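Ribonucleoside-diphosphate reductase (Pseudomonas aeruginosa, PDB 5IM3) probably reduces ribonucleoside diphosphates to the 2'-deoxyribonucleotide precursors of DNA, under allosteric control by nucleotides such as dATP. Local coordinates at residues P488-F496 with T891-G899; K566-P574 with P724-R735. All coordinates share one frame; numbering follows the deposited sequence.

In the fold
Both contacts lie in the ten-stranded alpha-beta barrel domain. Following the chain, strand 482-487 runs into helix 489-496, the first half of interaction 1; strand 562-565, its parallel neighbour in the sheet, then leads into helix 566-571, the first half of interaction 2. Helix 724-735 closes the inner loop by packing on 566-574. Helix 885-897 closes the outer loop on 488-496, and interaction 2 is therefore nested inside interaction 1. The centres are about 14 Å apart, and the two touch: R735 NE makes a salt bridge with D489 OD2, and the D489 backbone N probably hydrogen-bonds D567 OD2. Two late helices are thus tied to the helices that follow two adjacent parallel barrel strands.

Interaction 1 (P488-F496 with T891-G899); sequences PDLFMKRVF and TYRMAWFRG
Helices 489-496 and 891-897 cross steeply, their N-to-C directions 130° apart and their axes 11.5 Å from each other at closest, and W896 bridges the gap to M492, D489, K493 and F496. The indole enters the hole between these four as a knob, sent across by a first torsion that sets its CG anti to the backbone N (chi1 179°). One face lies on M492: CB stands 3.3 Å from the centroid of the six-membered ring, almost straight above it, a close CH-pi contact. The bend of the methionine chain at chi2 brings SD above the five-membered ring, 4.9 Å from its centroid, as a more distant Met-aromatic contact. At the indole's edge NE1 donates to D489 OD1 over 3.1 Å in a nearly straight bond. The oxygen lies in the indole plane, yet the donor comes from above the carboxylate, whose own plane is turned 84° from the ring. The other carboxylate oxygen, OD2, pairs with R735, and the aspartate therefore links the tryptophan to an arginine.

This part of the barrel domain sets the helix that follows strand 482-487 against the C-terminal end of helix 885-897, which finishes in a Schellman motif with G899 at C-prime. Near that end F496 is sandwiched. The edge of W896 meets one ring face in a T-shaped pair, with CZ3 3.5 Å from F496 CE1. R893 passes the ring's rim, its CG 3.7 Å from F496 CE1, and its extended chain carries NH1 over the opposite face; the guanidinium is too distant for more than a weak cation-pi attraction, and its NE is held by D889. V495 CG1 rests over a face of that guanidinium, 3.7 Å from R893 NH2.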
# COMPACT_ATOMS: atom_id res chain seq x y z
N PRO A 488 -24.56 -22.64 15.07
CA PRO A 488 -25.68 -22.60 16.03
C PRO A 488 -26.14 -21.17 16.28
O PRO A 488 -25.36 -20.21 16.18
CB PRO A 488 -25.09 -23.22 17.30
CG PRO A 488 -23.77 -23.82 16.90
CD PRO A 488 -23.30 -23.04 15.72
N ASP A 489 -27.42 -21.03 16.61
CA ASP A 489 -27.97 -19.72 16.94
C ASP A 489 -27.17 -19.05 18.05
O ASP A 489 -26.99 -17.82 18.03
CB ASP A 489 -29.44 -19.85 17.36
CG ASP A 489 -30.39 -19.93 16.17
OD1 ASP A 489 -29.90 -20.06 15.03
OD2 ASP A 489 -31.61 -19.87 16.39
N LEU A 490 -26.69 -19.83 19.02
CA LEU A 490 -26.02 -19.25 20.17
C LEU A 490 -24.78 -18.47 19.74
O LEU A 490 -24.46 -17.43 20.33
CB LEU A 490 -25.65 -20.34 21.17
CG LEU A 490 -25.06 -19.88 22.50
CD1 LEU A 490 -26.07 -19.05 23.27
CD2 LEU A 490 -24.63 -21.08 23.32
N PHE A 491 -24.06 -18.96 18.73
CA PHE A 491 -22.88 -18.23 18.26
C PHE A 491 -23.27 -16.86 17.74
O PHE A 491 -22.65 -15.85 18.09
CB PHE A 491 -22.16 -19.03 17.18
CG PHE A 491 -21.04 -18.26 16.52
CD1 PHE A 491 -19.82 -18.10 17.17
CD2 PHE A 491 -21.21 -17.70 15.27
CE1 PHE A 491 -18.80 -17.38 16.57
CE2 PHE A 491 -20.18 -16.98 14.67
CZ PHE A 491 -18.98 -16.83 15.32
N MET A 492 -24.30 -16.79 16.90
CA MET A 492 -24.78 -15.51 16.40
C MET A 492 -25.25 -14.62 17.55
O MET A 492 -25.03 -13.40 17.53
CB MET A 492 -25.90 -15.71 15.39
CG MET A 492 -25.51 -16.53 14.17
SD MET A 492 -24.15 -15.83 13.22
CE MET A 492 -24.83 -14.22 12.78
N LYS A 493 -25.90 -15.21 18.55
CA LYS A 493 -26.28 -14.44 19.74
C LYS A 493 -25.05 -13.81 20.39
O LYS A 493 -25.10 -12.65 20.81
CB LYS A 493 -27.01 -15.34 20.74
CG LYS A 493 -28.42 -15.74 20.33
CD LYS A 493 -29.09 -16.54 21.44
CE LYS A 493 -30.52 -16.91 21.10
NZ LYS A 493 -31.18 -17.67 22.20
N ARG A 494 -23.95 -14.56 20.48
CA ARG A 494 -22.74 -14.02 21.09
C ARG A 494 -22.11 -12.95 20.21
O ARG A 494 -21.48 -12.02 20.73
CB ARG A 494 -21.74 -15.15 21.36
CG ARG A 494 -22.24 -16.21 22.34
CD ARG A 494 -22.22 -15.70 23.78
NE ARG A 494 -22.79 -16.67 24.72
CZ ARG A 494 -22.12 -17.69 25.25
NH1 ARG A 494 -20.84 -17.88 24.94
NH2 ARG A 494 -22.72 -18.51 26.09
N VAL A 495 -22.27 -13.05 18.89
CA VAL A 495 -21.81 -11.98 18.00
C VAL A 495 -22.62 -10.72 18.24
O VAL A 495 -22.07 -9.63 18.45
CB VAL A 495 -21.89 -12.44 16.53
CG1 VAL A 495 -21.58 -11.28 15.59
CG2 VAL A 495 -20.93 -13.60 16.28
N PHE A 496 -23.95 -10.84 18.20
CA PHE A 496 -24.82 -9.68 18.41
C PHE A 496 -24.54 -9.01 19.75
O PHE A 496 -24.66 -7.78 19.86
CB PHE A 496 -26.28 -10.11 18.34
CG PHE A 496 -26.83 -10.17 16.94
CD1 PHE A 496 -26.19 -10.89 15.95
CD2 PHE A 496 -28.01 -9.51 16.62
CE1 PHE A 496 -26.70 -10.95 14.66
CE2 PHE A 496 -28.52 -9.56 15.33
CZ PHE A 496 -27.87 -10.28 14.36
N THR A 891 -24.95 -7.83 6.15
CA THR A 891 -25.70 -8.71 5.27
C THR A 891 -26.00 -10.05 5.94
O THR A 891 -27.15 -10.48 5.99
CB THR A 891 -24.92 -8.93 3.97
OG1 THR A 891 -24.84 -7.70 3.24
CG2 THR A 891 -25.61 -9.99 3.09
N TYR A 892 -24.97 -10.73 6.45
CA TYR A 892 -25.17 -12.06 6.99
C TYR A 892 -25.74 -12.05 8.40
O TYR A 892 -26.28 -13.07 8.84
CB TYR A 892 -23.86 -12.85 6.92
CG TYR A 892 -23.50 -13.18 5.49
CD1 TYR A 892 -24.11 -14.24 4.83
CD2 TYR A 892 -22.58 -12.42 4.78
CE1 TYR A 892 -23.80 -14.54 3.51
CE2 TYR A 892 -22.26 -12.71 3.47
CZ TYR A 892 -22.88 -13.77 2.83
OH TYR A 892 -22.56 -14.06 1.52
N ARG A 893 -25.65 -10.92 9.11
CA ARG A 893 -26.49 -10.73 10.28
C ARG A 893 -27.96 -10.68 9.88
O ARG A 893 -28.82 -11.30 10.52
CB ARG A 893 -26.11 -9.44 11.02
CG ARG A 893 -24.83 -9.51 11.81
CD ARG A 893 -24.75 -8.36 12.81
NE ARG A 893 -23.42 -8.22 13.39
CZ ARG A 893 -23.18 -7.67 14.58
NH1 ARG A 893 -24.17 -7.22 15.33
NH2 ARG A 893 -21.93 -7.59 15.03
N MET A 894 -28.27 -9.93 8.82
CA MET A 894 -29.65 -9.82 8.35
C MET A 894 -30.19 -11.17 7.91
O MET A 894 -31.34 -11.51 8.21
CB MET A 894 -29.73 -8.80 7.21
CG MET A 894 -31.10 -8.65 6.58
SD MET A 894 -31.08 -7.59 5.11
CE MET A 894 -32.81 -7.59 4.67
N ALA A 895 -29.38 -11.94 7.18
CA ALA A 895 -29.82 -13.26 6.74
C ALA A 895 -30.23 -14.13 7.92
O ALA A 895 -31.27 -14.81 7.87
CB ALA A 895 -28.70 -13.94 5.94
N TRP A 896 -29.44 -14.12 8.98
CA TRP A 896 -29.79 -14.86 10.19
C TRP A 896 -30.99 -14.23 10.89
O TRP A 896 -31.92 -14.93 11.31
CB TRP A 896 -28.58 -14.92 11.12
CG TRP A 896 -28.82 -15.64 12.41
CD1 TRP A 896 -29.00 -16.98 12.58
CD2 TRP A 896 -28.90 -15.06 13.71
NE1 TRP A 896 -29.18 -17.27 13.91
CE2 TRP A 896 -29.13 -16.10 14.63
CE3 TRP A 896 -28.79 -13.75 14.20
CZ2 TRP A 896 -29.26 -15.88 15.99
CZ3 TRP A 896 -28.92 -13.53 15.55
CH2 TRP A 896 -29.15 -14.60 16.44
N PHE A 897 -30.98 -12.91 11.02
CA PHE A 897 -32.06 -12.21 11.71
C PHE A 897 -33.41 -12.44 11.03
O PHE A 897 -34.45 -12.36 11.69
CB PHE A 897 -31.73 -10.71 11.77
CG PHE A 897 -32.64 -9.93 12.68
CD1 PHE A 897 -32.55 -10.06 14.05
CD2 PHE A 897 -33.55 -9.03 12.15
CE1 PHE A 897 -33.38 -9.34 14.89
CE2 PHE A 897 -34.38 -8.30 12.98
CZ PHE A 897 -34.29 -8.45 14.35
N ARG A 898 -33.41 -12.75 9.73
CA ARG A 898 -34.64 -12.91 8.97
C ARG A 898 -35.05 -14.37 8.82
O ARG A 898 -35.90 -14.69 7.99
CB ARG A 898 -34.50 -12.27 7.59
CG ARG A 898 -34.35 -10.76 7.61
CD ARG A 898 -35.62 -10.10 8.15
NE ARG A 898 -35.46 -8.67 8.36
CZ ARG A 898 -36.38 -7.90 8.92
NH1 ARG A 898 -37.54 -8.42 9.31
NH2 ARG A 898 -36.15 -6.60 9.08
N GLY A 899 -34.47 -15.27 9.62
CA GLY A 899 -34.93 -16.64 9.65
C GLY A 899 -34.50 -17.49 8.49
O GLY A 899 -35.13 -18.52 8.23

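Interaction 2 (K566-P574 with P724-R735)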
# COMPACT_ATOMS: atom_id res chain seq x y z
N LYS A 566 -27.76 -23.99 11.85
CA LYS A 566 -28.12 -25.33 12.31
C LYS A 566 -29.50 -25.36 12.95
O LYS A 566 -30.26 -26.31 12.73
CB LYS A 566 -27.05 -25.81 13.30
CG LYS A 566 -27.47 -26.92 14.26
CD LYS A 566 -26.37 -27.18 15.27
CE LYS A 566 -26.77 -28.26 16.25
NZ LYS A 566 -25.88 -28.26 17.45
N ASP A 567 -29.84 -24.35 13.73
CA ASP A 567 -31.03 -24.42 14.58
C ASP A 567 -32.33 -24.23 13.80
O ASP A 567 -33.29 -24.98 14.04
CB ASP A 567 -30.91 -23.39 15.70
CG ASP A 567 -29.89 -23.81 16.76
OD1 ASP A 567 -29.85 -25.01 17.10
OD2 ASP A 567 -29.12 -22.95 17.23
N PRO A 568 -32.43 -23.27 12.87
CA PRO A 568 -33.64 -23.23 12.03
C PRO A 568 -33.81 -24.48 11.17
O PRO A 568 -34.95 -24.90 10.94
CB PRO A 568 -33.45 -21.96 11.18
CG PRO A 568 -32.02 -21.60 11.31
CD PRO A 568 -31.58 -22.09 12.65
N CYS A 569 -32.71 -25.09 10.71
CA CYS A 569 -32.83 -26.34 9.96
C CYS A 569 -33.41 -27.46 10.81
O CYS A 569 -34.08 -28.35 10.28
CB CYS A 569 -31.47 -26.76 9.41
SG CYS A 569 -30.79 -25.71 8.12
N ASN A 570 -33.15 -27.45 12.11
CA ASN A 570 -33.60 -28.54 12.98
C ASN A 570 -34.95 -28.24 13.62
O ASN A 570 -35.82 -29.12 13.67
CB ASN A 570 -32.57 -28.82 14.07
CG ASN A 570 -31.49 -29.79 13.62
OD1 ASN A 570 -31.70 -31.00 13.62
ND2 ASN A 570 -30.33 -29.26 13.25
N LEU A 571 -35.15 -27.02 14.11
CA LEU A 571 -36.40 -26.67 14.77
C LEU A 571 -37.57 -26.70 13.80
O LEU A 571 -38.71 -26.94 14.22
CB LEU A 571 -36.28 -25.29 15.42
CG LEU A 571 -35.39 -25.23 16.66
CD1 LEU A 571 -35.06 -23.79 17.01
CD2 LEU A 571 -36.07 -25.92 17.82
N ARG A 572 -37.32 -26.47 12.51
CA ARG A 572 -38.38 -26.47 11.51
C ARG A 572 -38.42 -27.75 10.70
O ARG A 572 -39.27 -27.89 9.82
CB ARG A 572 -38.20 -25.27 10.57
CG ARG A 572 -38.14 -23.93 11.30
CD ARG A 572 -38.24 -22.77 10.33
NE ARG A 572 -39.46 -22.82 9.54
CZ ARG A 572 -39.71 -22.05 8.48
NH1 ARG A 572 -38.82 -21.15 8.09
NH2 ARG A 572 -40.86 -22.18 7.83
N SER A 573 -37.52 -28.70 10.97
CA SER A 573 -37.55 -29.97 10.26
C SER A 573 -38.79 -30.76 10.67
O SER A 573 -39.05 -30.90 11.87
CB SER A 573 -36.28 -30.77 10.57
OG SER A 573 -36.33 -32.05 9.96
N PRO A 574 -39.58 -31.27 9.72
CA PRO A 574 -40.74 -32.09 10.11
C PRO A 574 -40.37 -33.43 10.72
O PRO A 574 -41.26 -34.11 11.26
CB PRO A 574 -41.49 -32.28 8.78
CG PRO A 574 -40.99 -31.20 7.88
CD PRO A 574 -39.56 -30.99 8.28
N PRO A 724 -45.13 -25.37 7.76
CA PRO A 724 -44.00 -24.44 7.75
C PRO A 724 -44.33 -23.07 8.33
O PRO A 724 -43.51 -22.50 9.06
CB PRO A 724 -43.64 -24.36 6.26
CG PRO A 724 -44.01 -25.70 5.73
CD PRO A 724 -45.26 -26.10 6.49
N ILE A 725 -45.51 -22.53 8.02
CA ILE A 725 -45.87 -21.22 8.57
C ILE A 725 -45.89 -21.26 10.09
O ILE A 725 -45.55 -20.28 10.75
CB ILE A 725 -47.23 -20.76 7.99
CG1 ILE A 725 -47.53 -19.32 8.41
CG2 ILE A 725 -48.35 -21.70 8.43
CD1 ILE A 725 -46.56 -18.29 7.87
N ASP A 726 -46.29 -22.40 10.67
CA ASP A 726 -46.25 -22.56 12.11
C ASP A 726 -44.83 -22.79 12.62
O ASP A 726 -44.50 -22.38 13.74
CB ASP A 726 -47.16 -23.72 12.53
CG ASP A 726 -48.61 -23.48 12.16
OD1 ASP A 726 -49.13 -22.38 12.45
OD2 ASP A 726 -49.24 -24.38 11.56
N SER A 727 -43.98 -23.45 11.82
CA SER A 727 -42.58 -23.60 12.20
C SER A 727 -41.91 -22.25 12.42
O SER A 727 -41.11 -22.09 13.35
CB SER A 727 -41.83 -24.39 11.12
OG SER A 727 -42.38 -25.67 10.92
N GLU A 728 -42.22 -21.26 11.57
CA GLU A 728 -41.67 -19.92 11.75
C GLU A 728 -42.05 -19.34 13.11
O GLU A 728 -41.22 -18.74 13.79
CB GLU A 728 -42.14 -19.00 10.63
CG GLU A 728 -41.44 -19.18 9.31
CD GLU A 728 -40.09 -18.48 9.25
OE1 GLU A 728 -39.87 -17.69 8.30
OE2 GLU A 728 -39.25 -18.71 10.14
N LYS A 729 -43.31 -19.51 13.51
CA LYS A 729 -43.77 -18.95 14.77
C LYS A 729 -43.02 -19.54 15.95
O LYS A 729 -42.54 -18.81 16.83
CB LYS A 729 -45.28 -19.17 14.92
CG LYS A 729 -46.12 -18.35 13.96
CD LYS A 729 -47.61 -18.47 14.27
CE LYS A 729 -48.42 -17.45 13.50
NZ LYS A 729 -49.86 -17.46 13.88
N LYS A 730 -42.90 -20.87 15.99
CA LYS A 730 -42.17 -21.51 17.08
C LYS A 730 -40.70 -21.13 17.07
O LYS A 730 -40.08 -20.99 18.13
CB LYS A 730 -42.33 -23.03 17.01
CG LYS A 730 -43.56 -23.56 17.74
CD LYS A 730 -43.62 -25.08 17.70
CE LYS A 730 -44.74 -25.61 18.58
NZ LYS A 730 -46.07 -25.08 18.17
N LEU A 731 -40.12 -20.95 15.88
CA LEU A 731 -38.72 -20.52 15.80
C LEU A 731 -38.53 -19.17 16.47
O LEU A 731 -37.53 -18.96 17.18
CB LEU A 731 -38.28 -20.46 14.33
CG LEU A 731 -36.86 -19.94 14.06
CD1 LEU A 731 -35.82 -20.80 14.74
CD2 LEU A 731 -36.60 -19.87 12.56
N ILE A 732 -39.47 -18.24 16.27
CA ILE A 732 -39.38 -16.94 16.92
C ILE A 732 -39.50 -17.09 18.43
O ILE A 732 -38.82 -16.39 19.19
CB ILE A 732 -40.45 -15.99 16.35
CG1 ILE A 732 -40.27 -15.82 14.84
CG2 ILE A 732 -40.38 -14.63 17.04
CD1 ILE A 732 -41.45 -15.16 14.17
N GLU A 733 -40.38 -17.98 18.89
CA GLU A 733 -40.50 -18.22 20.33
C GLU A 733 -39.20 -18.76 20.91
O GLU A 733 -38.72 -18.27 21.94
CB GLU A 733 -41.64 -19.20 20.61
CG GLU A 733 -43.03 -18.64 20.39
CD GLU A 733 -44.11 -19.54 20.96
OE1 GLU A 733 -43.77 -20.53 21.65
OE2 GLU A 733 -45.31 -19.26 20.73
N GLU A 734 -38.62 -19.76 20.25
CA GLU A 734 -37.42 -20.40 20.77
C GLU A 734 -36.25 -19.42 20.84
O GLU A 734 -35.68 -19.18 21.91
CB GLU A 734 -37.06 -21.62 19.91
CG GLU A 734 -37.91 -22.85 20.19
CD GLU A 734 -37.72 -23.39 21.59
OE1 GLU A 734 -38.45 -22.95 22.51
OE2 GLU A 734 -36.82 -24.25 21.78
N ARG A 735 -35.88 -18.85 19.69
CA ARG A 735 -34.71 -17.97 19.66
C ARG A 735 -34.97 -16.67 20.42
O ARG A 735 -34.08 -16.17 21.11
CB ARG A 735 -34.32 -17.66 18.21
CG ARG A 735 -33.03 -16.87 18.10
CD ARG A 735 -32.80 -16.36 16.69
NE ARG A 735 -32.62 -17.44 15.73
CZ ARG A 735 -32.37 -17.25 14.43
NH1 ARG A 735 -32.26 -16.02 13.95
NH2 ARG A 735 -32.21 -18.29 13.62
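In the barrel domain, the short helix 566-571 that follows strand 562-565 is crossed by helix 724-735, the two at 132° with axes 10.3 Å apart at closest. R572, just past the end of the shorter helix, carries the polar side of this contact. Its backbone comes close to the longer helix, with CA atoms of R572 and S727 5.1 Å apart, and the side chain passes across that helix, by S727, to bring its guanidinium to E728 and P724 O in the first turn. A bend at chi3 (58°) turns the guanidinium so that E728 stacks on one of its faces, carboxylate and guanidinium planes only 6° apart. NH1 is 3.2 Å from E728 OE2, but the oxygen sits well out of the guanidinium plane; this salt bridge therefore works by charge alone, with no N-H aimed at it. The hydrogen bond from NH1 goes instead to the backbone O of Q867, while NH2 makes a weak, bent one to P724 O. S727 CB fills the guanidinium edge, 3.3 Å from R572 NE.

Farther along, the contact becomes apolar. L731 reaches between three neighbours with its two methyls: CD1 meets L571 CD1 at 3.8 Å, the two leucines crossing at about a right angle, while CD2 touches both P568 CB and the aliphatic CD of R572. L571 CD1 also touches E734 CB. At the far end R735, the partner of D489, lays the edge of its guanidinium against the proline ring, NH2 4.0 Å from P568 CD.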